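Local coordinates for protein adenylyl-sulfate kinase 1, chloroplastic (Arabidopsis thaliana, PDB 3UIE) that phosphorylates adenosine 5'-phosphosulfate at its 3'-hydroxyl with ATP, making the activated sulfate 3'-phosphoadenylyl sulfate in the chloroplast, at residues G32-G37 against K142-L147; S39-A44 against V127-P132; S103-Y108 against G155-D160. One frame throughout, in Å; residues are numbered along the deposited sequence.

Contact 1 of 3, residues G32-G37 against K142-L147. With ANP (phosphoaminophosphonic acid-adenylate ester), chain E; ADX (adenosine-5'-phosphosulfate), chain D.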
loop_
_atom_site.group_PDB
_atom_site.type_symbol
_atom_site.label_atom_id
_atom_site.label_comp_id
_atom_site.label_asym_id
_atom_site.label_seq_id
_atom_site.Cartn_x
_atom_site.Cartn_y
_atom_site.Cartn_z
ATOM N N GLY A 32 -16.608 7.148 -10.167
ATOM C CA GLY A 32 -17.475 8.088 -10.853
ATOM C C GLY A 32 -16.712 8.786 -11.953
ATOM O O GLY A 32 -15.482 8.712 -12.003
ATOM N N LEU A 33 -17.444 9.445 -12.842
ATOM C CA LEU A 33 -16.841 10.221 -13.934
ATOM C C LEU A 33 -15.821 11.220 -13.423
ATOM O O LEU A 33 -15.867 11.619 -12.260
ATOM C CB LEU A 33 -17.952 10.989 -14.670
ATOM C CG LEU A 33 -18.960 10.174 -15.480
ATOM C CD1 LEU A 33 -20.070 11.094 -15.995
ATOM C CD2 LEU A 33 -18.237 9.483 -16.634
ATOM N N SER A 34 -14.893 11.624 -14.294
ATOM C CA SER A 34 -14.066 12.785 -14.023
ATOM C C SER A 34 -14.971 13.970 -13.688
ATOM O O SER A 34 -15.954 14.234 -14.392
ATOM C CB SER A 34 -13.209 13.121 -15.249
ATOM O OG SER A 34 -12.256 14.118 -14.937
ATOM N N GLY A 35 -14.650 14.681 -12.614
ATOM C CA GLY A 35 -15.400 15.864 -12.225
ATOM C C GLY A 35 -16.622 15.581 -11.368
ATOM O O GLY A 35 -17.339 16.504 -10.997
ATOM N N SER A 36 -16.855 14.310 -11.041
ATOM C CA SER A 36 -18.052 13.925 -10.282
ATOM C C SER A 36 -17.921 14.252 -8.798
ATOM O O SER A 36 -18.900 14.206 -8.056
ATOM C CB SER A 36 -18.376 12.437 -10.470
ATOM O OG SER A 36 -17.299 11.608 -10.081
ATOM N N GLY A 37 -16.703 14.575 -8.373
ATOM C CA GLY A 37 -16.437 14.982 -7.001
ATOM C C GLY A 37 -15.874 13.890 -6.088
ATOM O O GLY A 37 -16.025 13.969 -4.867
ATOM N N LYS A 142 -10.573 20.919 -14.666
ATOM C CA LYS A 142 -9.236 20.828 -15.243
ATOM C C LYS A 142 -9.228 21.050 -16.752
ATOM O O LYS A 142 -8.173 20.986 -17.383
ATOM C CB LYS A 142 -8.605 19.470 -14.915
ATOM C CG LYS A 142 -8.616 19.121 -13.435
ATOM C CD LYS A 142 -8.227 17.665 -13.200
ATOM C CE LYS A 142 -8.555 17.224 -11.778
ATOM N NZ LYS A 142 -8.190 15.800 -11.520
ATOM N N GLY A 143 -10.401 21.298 -17.325
ATOM C CA GLY A 143 -10.533 21.529 -18.753
ATOM C C GLY A 143 -10.383 20.277 -19.599
ATOM O O GLY A 143 -10.162 20.356 -20.806
ATOM N N LEU A 144 -10.520 19.115 -18.970
ATOM C CA LEU A 144 -10.296 17.850 -19.659
ATOM C C LEU A 144 -11.392 17.499 -20.652
ATOM O O LEU A 144 -11.109 16.963 -21.724
ATOM C CB LEU A 144 -10.145 16.708 -18.653
ATOM C CG LEU A 144 -8.887 16.776 -17.791
ATOM C CD1 LEU A 144 -8.945 15.697 -16.733
ATOM C CD2 LEU A 144 -7.653 16.631 -18.657
ATOM N N TYR A 145 -12.644 17.752 -20.285
ATOM C CA TYR A 145 -13.743 17.450 -21.185
ATOM C C TYR A 145 -13.623 18.253 -22.479
ATOM O O TYR A 145 -13.848 17.727 -23.567
ATOM C CB TYR A 145 -15.097 17.696 -20.510
ATOM C CG TYR A 145 -15.480 16.615 -19.528
ATOM C CD1 TYR A 145 -15.998 15.402 -19.967
ATOM C CD2 TYR A 145 -15.312 16.800 -18.161
ATOM C CE1 TYR A 145 -16.343 14.399 -19.062
ATOM C CE2 TYR A 145 -15.654 15.804 -17.255
ATOM C CZ TYR A 145 -16.167 14.611 -17.711
ATOM O OH TYR A 145 -16.512 13.622 -16.813
ATOM N N LYS A 146 -13.268 19.523 -22.367
ATOM C CA LYS A 146 -13.155 20.342 -23.576
ATOM C C LYS A 146 -12.020 19.850 -24.478
ATOM O O LYS A 146 -12.151 19.833 -25.702
ATOM C CB LYS A 146 -12.992 21.825 -23.233
ATOM C CG LYS A 146 -11.818 22.122 -22.332
ATOM C CD LYS A 146 -11.857 23.558 -21.823
ATOM C CE LYS A 146 -13.057 23.797 -20.918
ATOM N NZ LYS A 146 -12.989 25.126 -20.249
ATOM N N LEU A 147 -10.915 19.436 -23.868
ATOM C CA LEU A 147 -9.795 18.875 -24.621
ATOM C C LEU A 147 -10.224 17.559 -25.276
ATOM O O LEU A 147 -9.874 17.280 -26.424
ATOM C CB LEU A 147 -8.588 18.663 -23.705
ATOM C CG LEU A 147 -7.870 19.931 -23.240
ATOM C CD1 LEU A 147 -6.987 19.665 -22.040
ATOM C CD2 LEU A 147 -7.053 20.521 -24.378
HETATM P PG ANP E . -11.170 13.369 -11.349
HETATM O O1G ANP E . -10.720 13.951 -12.783
HETATM O O2G ANP E . -9.929 13.483 -10.457
HETATM O O3G ANP E . -11.620 11.935 -11.502
HETATM P PB ANP E . -13.129 14.026 -9.261
HETATM O O1B ANP E . -12.064 13.902 -8.115
HETATM O O2B ANP E . -14.273 12.984 -9.321
HETATM N N3B ANP E . -12.316 14.429 -10.707
HETATM P PA ANP E . -13.205 16.595 -7.890
HETATM O O1A ANP E . -11.846 17.080 -8.254
HETATM O O2A ANP E . -13.315 16.126 -6.476
HETATM O O3A ANP E . -13.638 15.529 -8.960
HETATM O "O5'" ANP E . -14.285 17.724 -8.116
HETATM C "C5'" ANP E . -14.431 18.390 -9.323
HETATM C "C4'" ANP E . -14.966 19.704 -9.210
HETATM O "O4'" ANP E . -16.353 19.647 -8.753
HETATM C "C3'" ANP E . -14.191 20.408 -8.182
HETATM O "O3'" ANP E . -13.760 21.655 -8.682
HETATM C "C2'" ANP E . -15.084 20.584 -7.046
HETATM O "O2'" ANP E . -15.018 21.887 -6.535
HETATM C "C1'" ANP E . -16.451 20.337 -7.560
HETATM N N9 ANP E . -17.230 19.596 -6.558
HETATM C C8 ANP E . -16.771 18.536 -5.880
HETATM N N7 ANP E . -17.737 18.127 -5.069
HETATM C C5 ANP E . -18.806 18.931 -5.225
HETATM C C6 ANP E . -20.059 18.956 -4.630
HETATM N N6 ANP E . -20.398 17.972 -3.612
HETATM N N1 ANP E . -20.928 19.904 -5.011
HETATM C C2 ANP E . -20.593 20.809 -5.951
HETATM N N3 ANP E . -19.401 20.814 -6.535
HETATM C C4 ANP E . -18.486 19.882 -6.187
HETATM S SB ADX D . -8.842 5.250 -14.152
HETATM O O1B ADX D . -7.652 4.535 -14.517
HETATM O O2B ADX D . -9.841 5.090 -15.233
HETATM O O3B ADX D . -9.429 4.726 -12.902
HETATM P PA ADX D . -7.819 7.458 -12.809
HETATM O O1A ADX D . -6.668 6.625 -12.309
HETATM O O2A ADX D . -8.760 7.866 -11.687
HETATM O O3A ADX D . -8.566 6.727 -14.015
HETATM O "O5'" ADX D . -7.196 8.749 -13.467
HETATM C "C5'" ADX D . -8.023 9.828 -13.783
HETATM C "C4'" ADX D . -7.375 11.111 -13.864
HETATM O "O4'" ADX D . -6.454 11.104 -14.950
HETATM C "C3'" ADX D . -8.398 12.149 -14.149
HETATM O "O3'" ADX D . -8.338 13.118 -13.149
HETATM C "C2'" ADX D . -8.002 12.782 -15.340
HETATM O "O2'" ADX D . -7.614 14.062 -14.967
HETATM C "C1'" ADX D . -6.796 12.105 -15.859
HETATM N N9 ADX D . -6.970 11.637 -17.208
HETATM C C8 ADX D . -6.081 11.780 -18.218
HETATM N N7 ADX D . -6.553 11.147 -19.306
HETATM C C5 ADX D . -7.746 10.600 -18.986
HETATM C C6 ADX D . -8.698 9.842 -19.694
HETATM N N6 ADX D . -8.459 9.492 -21.058
HETATM N N1 ADX D . -9.837 9.441 -19.076
HETATM C C2 ADX D . -10.059 9.759 -17.790
HETATM N N3 ADX D . -9.164 10.485 -17.082
HETATM C C4 ADX D . -8.012 10.911 -17.646
HETATM O O HOH W 1 -15.067 11.236 -17.123
#
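In the P-loop that follows strand 26-31, Ser34 turns its backbone carbonyl toward Tyr145 at the start of helix 144-149. Tyr145 OH donates a short hydrogen bond of 2.6 Å to Ser34 O. The carbonyl oxygen lies at the edge of the phenol ring, in its plane, while the hydroxyl approaches 16° off the carbonyl plane. Tyr145 OH is also 3.7 Å from Leu33 CB, and it reaches Ser34 N only through a water, which donates to the hydroxyl and accepts from the amide. The side chain of Ser34 leaves on another course: with OG anti to the backbone N (chi1 -171°), it donates to ANP O1G at 2.7 Å. From 142-147, the extended chain of Lys142 brings NZ to 3.1 Å from ANP O2G and 3.1 Å from ADX O3', with a longer, weak bond to ANP O1G. Inside the loop, Leu33 O accepts from both Ser36 N and Ser36 OG, the latter in the carbonyl plane on a lone pair; the amide bond closes the type II turn, and the hydroxyl bond probably steadies it. Lys142 NZ thus links the gamma-phosphate to the 3'-hydroxyl that would receive it, consistent with a part in bringing the two together.

Contact 2 of 3, residues S39-A44 against V127-P132. With MG (magnesium ion), chain F; ANP (phosphoaminophosphonic acid-adenylate ester), chain E.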
loop_
_atom_site.group_PDB
_atom_site.type_symbol
_atom_site.label_atom_id
_atom_site.label_comp_id
_atom_site.label_asym_id
_atom_site.label_seq_id
_atom_site.Cartn_x
_atom_site.Cartn_y
_atom_site.Cartn_z
ATOM N N SER A 39 -12.636 13.087 -5.347
ATOM C CA SER A 39 -11.537 13.545 -4.490
ATOM C C SER A 39 -12.040 14.494 -3.407
ATOM O O SER A 39 -11.562 14.480 -2.259
ATOM C CB SER A 39 -10.431 14.211 -5.329
ATOM O OG SER A 39 -9.834 13.235 -6.165
ATOM N N THR A 40 -13.010 15.316 -3.773
ATOM C CA THR A 40 -13.579 16.261 -2.831
ATOM C C THR A 40 -14.282 15.520 -1.691
ATOM O O THR A 40 -14.136 15.867 -0.511
ATOM C CB THR A 40 -14.539 17.203 -3.532
ATOM O OG1 THR A 40 -13.805 17.972 -4.495
ATOM C CG2 THR A 40 -15.177 18.121 -2.524
ATOM N N LEU A 41 -15.041 14.497 -2.054
ATOM C CA LEU A 41 -15.677 13.632 -1.066
ATOM C C LEU A 41 -14.628 12.882 -0.228
ATOM O O LEU A 41 -14.739 12.801 0.998
ATOM C CB LEU A 41 -16.606 12.635 -1.746
ATOM C CG LEU A 41 -17.077 11.575 -0.742
ATOM C CD1 LEU A 41 -18.041 12.180 0.270
ATOM C CD2 LEU A 41 -17.678 10.383 -1.448
ATOM N N ALA A 42 -13.611 12.331 -0.881
ATOM C CA ALA A 42 -12.573 11.615 -0.134
ATOM C C ALA A 42 -11.921 12.494 0.942
ATOM O O ALA A 42 -11.709 12.052 2.059
ATOM C CB ALA A 42 -11.515 11.030 -1.076
ATOM N N CYS A 43 -11.595 13.728 0.587
ATOM C CA CYS A 43 -11.007 14.659 1.541
ATOM C C CYS A 43 -11.966 14.949 2.686
ATOM O O CYS A 43 -11.592 14.841 3.851
ATOM C CB CYS A 43 -10.580 15.964 0.854
ATOM S SG CYS A 43 -9.144 15.809 -0.249
ATOM N N ALA A 44 -13.207 15.315 2.361
ATOM C CA ALA A 44 -14.188 15.640 3.395
ATOM C C ALA A 44 -14.334 14.472 4.373
ATOM O O ALA A 44 -14.371 14.670 5.587
ATOM C CB ALA A 44 -15.552 16.003 2.774
ATOM N N VAL A 127 -18.809 3.230 -3.334
ATOM C CA VAL A 127 -19.466 4.522 -3.235
ATOM C C VAL A 127 -19.533 5.154 -4.624
ATOM O O VAL A 127 -18.500 5.408 -5.231
ATOM C CB VAL A 127 -18.692 5.453 -2.266
ATOM C CG1 VAL A 127 -19.321 6.833 -2.221
ATOM C CG2 VAL A 127 -18.641 4.828 -0.873
ATOM N N PHE A 128 -20.749 5.359 -5.140
ATOM C CA PHE A 128 -20.929 5.878 -6.494
ATOM C C PHE A 128 -21.220 7.369 -6.430
ATOM O O PHE A 128 -22.201 7.792 -5.812
ATOM C CB PHE A 128 -22.104 5.147 -7.182
ATOM C CG PHE A 128 -22.388 5.602 -8.598
ATOM C CD1 PHE A 128 -21.376 6.047 -9.436
ATOM C CD2 PHE A 128 -23.690 5.576 -9.089
ATOM C CE1 PHE A 128 -21.656 6.452 -10.735
ATOM C CE2 PHE A 128 -23.975 5.990 -10.384
ATOM C CZ PHE A 128 -22.954 6.432 -11.210
ATOM N N MET A 129 -20.369 8.169 -7.074
ATOM C CA MET A 129 -20.663 9.581 -7.259
ATOM C C MET A 129 -21.614 9.719 -8.452
ATOM O O MET A 129 -21.186 9.844 -9.605
ATOM C CB MET A 129 -19.387 10.384 -7.490
ATOM C CG MET A 129 -18.326 10.224 -6.372
ATOM S SD MET A 129 -18.996 10.460 -4.702
ATOM C CE MET A 129 -19.323 12.223 -4.723
ATOM N N ASP A 130 -22.907 9.686 -8.160
ATOM C CA ASP A 130 -23.946 9.635 -9.180
ATOM C C ASP A 130 -24.232 11.034 -9.730
ATOM O O ASP A 130 -25.287 11.601 -9.479
ATOM C CB ASP A 130 -25.211 9.035 -8.557
ATOM C CG ASP A 130 -26.305 8.759 -9.577
ATOM O OD1 ASP A 130 -26.038 8.822 -10.799
ATOM O OD2 ASP A 130 -27.436 8.471 -9.136
ATOM N N VAL A 131 -23.278 11.572 -10.482
ATOM C CA VAL A 131 -23.378 12.901 -11.050
ATOM C C VAL A 131 -23.334 12.761 -12.563
ATOM O O VAL A 131 -22.384 12.214 -13.109
ATOM C CB VAL A 131 -22.201 13.784 -10.586
ATOM C CG1 VAL A 131 -22.330 15.201 -11.143
ATOM C CG2 VAL A 131 -22.130 13.798 -9.058
ATOM N N PRO A 132 -24.372 13.255 -13.247
ATOM C CA PRO A 132 -24.496 13.047 -14.693
ATOM C C PRO A 132 -23.366 13.701 -15.481
ATOM O O PRO A 132 -22.807 14.704 -15.049
ATOM C CB PRO A 132 -25.842 13.704 -15.032
ATOM C CG PRO A 132 -26.048 14.727 -13.964
ATOM C CD PRO A 132 -25.396 14.171 -12.716
HETATM MG MG MG F . -9.945 13.492 -8.388
HETATM P PG ANP E . -11.170 13.369 -11.349
HETATM O O1G ANP E . -10.720 13.951 -12.783
HETATM O O2G ANP E . -9.929 13.483 -10.457
HETATM O O3G ANP E . -11.620 11.935 -11.502
HETATM P PB ANP E . -13.129 14.026 -9.261
HETATM O O1B ANP E . -12.064 13.902 -8.115
HETATM O O2B ANP E . -14.273 12.984 -9.321
HETATM N N3B ANP E . -12.316 14.429 -10.707
HETATM P PA ANP E . -13.205 16.595 -7.890
HETATM O O1A ANP E . -11.846 17.080 -8.254
HETATM O O2A ANP E . -13.315 16.126 -6.476
HETATM O O3A ANP E . -13.638 15.529 -8.960
HETATM O "O5'" ANP E . -14.285 17.724 -8.116
HETATM C "C5'" ANP E . -14.431 18.390 -9.323
HETATM C "C4'" ANP E . -14.966 19.704 -9.210
HETATM O "O4'" ANP E . -16.353 19.647 -8.753
HETATM C "C3'" ANP E . -14.191 20.408 -8.182
HETATM O "O3'" ANP E . -13.760 21.655 -8.682
HETATM C "C2'" ANP E . -15.084 20.584 -7.046
HETATM O "O2'" ANP E . -15.018 21.887 -6.535
HETATM C "C1'" ANP E . -16.451 20.337 -7.560
HETATM N N9 ANP E . -17.230 19.596 -6.558
HETATM C C8 ANP E . -16.771 18.536 -5.880
HETATM N N7 ANP E . -17.737 18.127 -5.069
HETATM C C5 ANP E . -18.806 18.931 -5.225
HETATM C C6 ANP E . -20.059 18.956 -4.630
HETATM N N6 ANP E . -20.398 17.972 -3.612
HETATM N N1 ANP E . -20.928 19.904 -5.011
HETATM C C2 ANP E . -20.593 20.809 -5.951
HETATM N N3 ANP E . -19.401 20.814 -6.535
HETATM C C4 ANP E . -18.486 19.882 -6.187
HETATM O O HOH W 2 -10.011 11.237 -8.182
HETATM O O HOH W 3 -9.641 15.477 -8.230
HETATM O O HOH W 4 -7.882 13.282 -8.417
#
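Leu41 leaves helix 38-51 toward strand 124-129, and its CB already lies 4.1 Å from Met129 CE. CG stands anti to the backbone N (chi1 170°), which carries the branch on toward the strand. Its CD2 does most of the touching: it sits 3.5 Å from Met129 SD and, tip to tip, 4.0 Å from Val127 CG1. Met129 crosses Leu41 at a slant, its chain bent at chi2 and chi3 so that sulfur and methyl both face the leucine. This is the helix that follows the P-loop, packed on the central parallel sheet of the P-loop NTPase fold, with Leu173 and Met184 also against Leu41. The same helix begins at the nucleotide. Ser39 OG binds the magnesium at 2.2 Å, beside ANP O2G, ANP O1B and three waters, while Ser39 N donates to ANP O1B. Thr40 grips ANP O2A twice, through its N and its OG1, both at 2.8 Å, and its CG2 lies 3.6 Å from ANP N7. With a valine at Thr40, the alpha-phosphate oxygen would probably lose its hydroxyl donor and be left with the backbone amide alone from this residue. Cys43, on the same helix, packs on Cys10 of the second subunit, its partner in the interchain disulfide.

Contact 3 of 3, residues S103-Y108 against G155-D160. With ADX (adenosine-5'-phosphosulfate), chain D.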
loop_
_atom_site.group_PDB
_atom_site.type_symbol
_atom_site.label_atom_id
_atom_site.label_comp_id
_atom_site.label_asym_id
_atom_site.label_seq_id
_atom_site.Cartn_x
_atom_site.Cartn_y
_atom_site.Cartn_z
ATOM N N SER A 103 -10.039 6.630 -4.522
ATOM C CA SER A 103 -10.769 7.601 -5.340
ATOM C C SER A 103 -10.232 7.586 -6.765
ATOM O O SER A 103 -9.274 8.282 -7.060
ATOM C CB SER A 103 -10.620 9.000 -4.731
ATOM O OG SER A 103 -11.115 10.028 -5.586
ATOM N N LEU A 104 -10.826 6.765 -7.621
ATOM C CA LEU A 104 -10.355 6.553 -8.985
ATOM C C LEU A 104 -11.590 6.523 -9.858
ATOM O O LEU A 104 -12.636 6.048 -9.416
ATOM C CB LEU A 104 -9.714 5.171 -9.095
ATOM C CG LEU A 104 -8.245 4.807 -8.970
ATOM C CD1 LEU A 104 -7.742 4.984 -7.548
ATOM C CD2 LEU A 104 -8.096 3.359 -9.410
ATOM N N ILE A 105 -11.483 7.005 -11.096
ATOM C CA ILE A 105 -12.614 6.899 -12.023
ATOM C C ILE A 105 -13.100 5.455 -12.088
ATOM O O ILE A 105 -14.299 5.190 -12.018
ATOM C CB ILE A 105 -12.262 7.415 -13.440
ATOM C CG1 ILE A 105 -11.938 8.908 -13.389
ATOM C CG2 ILE A 105 -13.425 7.154 -14.414
ATOM C CD1 ILE A 105 -11.493 9.495 -14.730
ATOM N N SER A 106 -12.149 4.530 -12.199
ATOM C CA SER A 106 -12.420 3.081 -12.233
ATOM C C SER A 106 -13.682 2.730 -13.015
ATOM O O SER A 106 -14.656 2.244 -12.448
ATOM C CB SER A 106 -12.458 2.488 -10.815
ATOM O OG SER A 106 -13.241 3.272 -9.930
ATOM N N PRO A 107 -13.665 2.982 -14.333
ATOM C CA PRO A 107 -14.889 2.967 -15.145
ATOM C C PRO A 107 -15.483 1.581 -15.395
ATOM O O PRO A 107 -16.662 1.494 -15.677
ATOM C CB PRO A 107 -14.428 3.597 -16.469
ATOM C CG PRO A 107 -12.970 3.262 -16.541
ATOM C CD PRO A 107 -12.474 3.340 -15.122
ATOM N N TYR A 108 -14.684 0.525 -15.292
ATOM C CA TYR A 108 -15.122 -0.808 -15.695
ATOM C C TYR A 108 -15.651 -1.628 -14.520
ATOM O O TYR A 108 -14.978 -1.829 -13.507
ATOM C CB TYR A 108 -13.978 -1.545 -16.398
ATOM C CG TYR A 108 -13.311 -0.727 -17.488
ATOM C CD1 TYR A 108 -14.056 0.096 -18.331
ATOM C CD2 TYR A 108 -11.939 -0.769 -17.663
ATOM C CE1 TYR A 108 -13.434 0.845 -19.332
ATOM C CE2 TYR A 108 -11.314 -0.026 -18.648
ATOM C CZ TYR A 108 -12.060 0.778 -19.477
ATOM O OH TYR A 108 -11.412 1.508 -20.452
ATOM N N GLY A 155 -10.057 8.788 -26.233
ATOM C CA GLY A 155 -10.533 7.758 -25.325
ATOM C C GLY A 155 -10.862 8.216 -23.914
ATOM O O GLY A 155 -10.718 7.450 -22.958
ATOM N N PHE A 156 -11.326 9.454 -23.774
ATOM C CA PHE A 156 -11.650 9.993 -22.456
ATOM C C PHE A 156 -12.966 9.420 -21.914
ATOM O O PHE A 156 -13.973 9.386 -22.614
ATOM C CB PHE A 156 -11.728 11.521 -22.503
ATOM C CG PHE A 156 -11.717 12.166 -21.145
ATOM C CD1 PHE A 156 -10.550 12.203 -20.396
ATOM C CD2 PHE A 156 -12.867 12.726 -20.616
ATOM C CE1 PHE A 156 -10.526 12.794 -19.145
ATOM C CE2 PHE A 156 -12.849 13.320 -19.366
ATOM C CZ PHE A 156 -11.676 13.352 -18.628
ATOM N N THR A 157 -12.942 8.986 -20.659
ATOM C CA THR A 157 -14.112 8.396 -20.015
ATOM C C THR A 157 -15.357 9.281 -20.099
ATOM O O THR A 157 -15.327 10.444 -19.712
ATOM C CB THR A 157 -13.805 8.077 -18.536
ATOM O OG1 THR A 157 -12.749 7.117 -18.475
ATOM C CG2 THR A 157 -15.029 7.497 -17.835
ATOM N N GLY A 158 -16.453 8.717 -20.604
ATOM C CA GLY A 158 -17.720 9.423 -20.666
ATOM C C GLY A 158 -17.922 10.093 -22.017
ATOM O O GLY A 158 -19.028 10.517 -22.350
ATOM N N ILE A 159 -16.847 10.162 -22.796
ATOM C CA ILE A 159 -16.870 10.793 -24.112
ATOM C C ILE A 159 -16.583 9.755 -25.192
ATOM O O ILE A 159 -17.427 9.487 -26.043
ATOM C CB ILE A 159 -15.819 11.918 -24.214
ATOM C CG1 ILE A 159 -16.117 13.021 -23.196
ATOM C CG2 ILE A 159 -15.741 12.476 -25.645
ATOM C CD1 ILE A 159 -17.491 13.607 -23.315
ATOM N N ASP A 160 -15.391 9.164 -25.133
ATOM C CA ASP A 160 -14.936 8.193 -26.130
ATOM C C ASP A 160 -14.531 6.861 -25.496
ATOM O O ASP A 160 -13.899 6.021 -26.138
ATOM C CB ASP A 160 -13.770 8.768 -26.935
ATOM C CG ASP A 160 -14.199 9.907 -27.842
ATOM O OD1 ASP A 160 -13.484 10.931 -27.917
ATOM O OD2 ASP A 160 -15.265 9.775 -28.477
HETATM S SB ADX D . -8.842 5.250 -14.152
HETATM O O1B ADX D . -7.652 4.535 -14.517
HETATM O O2B ADX D . -9.841 5.090 -15.233
HETATM O O3B ADX D . -9.429 4.726 -12.902
HETATM P PA ADX D . -7.819 7.458 -12.809
HETATM O O1A ADX D . -6.668 6.625 -12.309
HETATM O O2A ADX D . -8.760 7.866 -11.687
HETATM O O3A ADX D . -8.566 6.727 -14.015
HETATM O "O5'" ADX D . -7.196 8.749 -13.467
HETATM C "C5'" ADX D . -8.023 9.828 -13.783
HETATM C "C4'" ADX D . -7.375 11.111 -13.864
HETATM O "O4'" ADX D . -6.454 11.104 -14.950
HETATM C "C3'" ADX D . -8.398 12.149 -14.149
HETATM O "O3'" ADX D . -8.338 13.118 -13.149
HETATM C "C2'" ADX D . -8.002 12.782 -15.340
HETATM O "O2'" ADX D . -7.614 14.062 -14.967
HETATM C "C1'" ADX D . -6.796 12.105 -15.859
HETATM N N9 ADX D . -6.970 11.637 -17.208
HETATM C C8 ADX D . -6.081 11.780 -18.218
HETATM N N7 ADX D . -6.553 11.147 -19.306
HETATM C C5 ADX D . -7.746 10.600 -18.986
HETATM C C6 ADX D . -8.698 9.842 -19.694
HETATM N N6 ADX D . -8.459 9.492 -21.058
HETATM N N1 ADX D . -9.837 9.441 -19.076
HETATM C C2 ADX D . -10.059 9.759 -17.790
HETATM N N3 ADX D . -9.164 10.485 -17.082
HETATM C C4 ADX D . -8.012 10.911 -17.646
#
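Ile105 and Thr157 meet through their methyls, CG2 to CG2 at 3.8 Å, the two side chains sliding past each other in opposite directions. In Thr157, chi1 of -62° sets OG1 beside the backbone N and leaves CG2 anti to it, facing Ile105; in Ile105, CG2 is likewise anti to N. Pro107 CB adds a second, looser touch on Thr157 CG2 at 4.2 Å. This small buried apolar patch joins the loop after strand 99-103 to the loop of 155-160, which lines the adenosine-5'-phosphosulfate pocket, with no hydrogen bond between the two segments. Tyr163 packs against Pro107 and Thr157 as well.

Both loops touch the ligand, 103-108 through backbone amides at the phosphosulfate and through Ile105 at the base. Ile105 N donates to ADX O2A at 2.9 Å with an N-H...O angle of 164°, and Ser106 N donates to ADX O3B on the sulfate at 2.8 Å. Segment 155-160 meets the base: Phe156 lies obliquely to the adenine, its CD1 3.1 Å from ADX C6. Ile105 CD1 also reaches the base, 3.4 Å from ADX C2. Phe156 also meets Tyr145 edge to face, and Phe74 takes part in a stacking interaction with the adenine.

Away from this patch the second loop becomes more open. Phe156 O accepts from both Ile159 N and Asp160 N, holding a turn that carries Asp160 to the exposed side.

Ser106, the phosphoserine position by similarity, points away from Thr157; its OG donates to Leu104 O at 2.9 Å from above the carbonyl plane and bonds Trp29 outside the segments. Two neighbouring amides therefore take one phosphate oxygen and one sulfate oxygen, which is likely to fix the phosphosulfate end while apolar side chains border the base.

Overall arrangement
Within one P-loop kinase fold, contacts 1 and 3 touch adenosine-5'-phosphosulfate, whereas contact 2 meets only the nucleotide and its magnesium, through the start of its helix. Contact 2 is the core one, buried between helix and sheet nearest the centre of the chain, and is purely apolar across its segments. Contact 3 is also buried but joins two loops, while contact 1 is only partly buried and rests on a hydrogen bond. Contacts 1 and 2 share the nucleotide: 32-37 runs on into the helix of 39-44, and Ser36 packs on Met129 and Val131. Between contacts 1 and 3, Phe156 packs on Ser34 and Leu144 as well. Contacts 2 and 3 meet more sparingly, where Ser103 approaches Ser39 and Ala42.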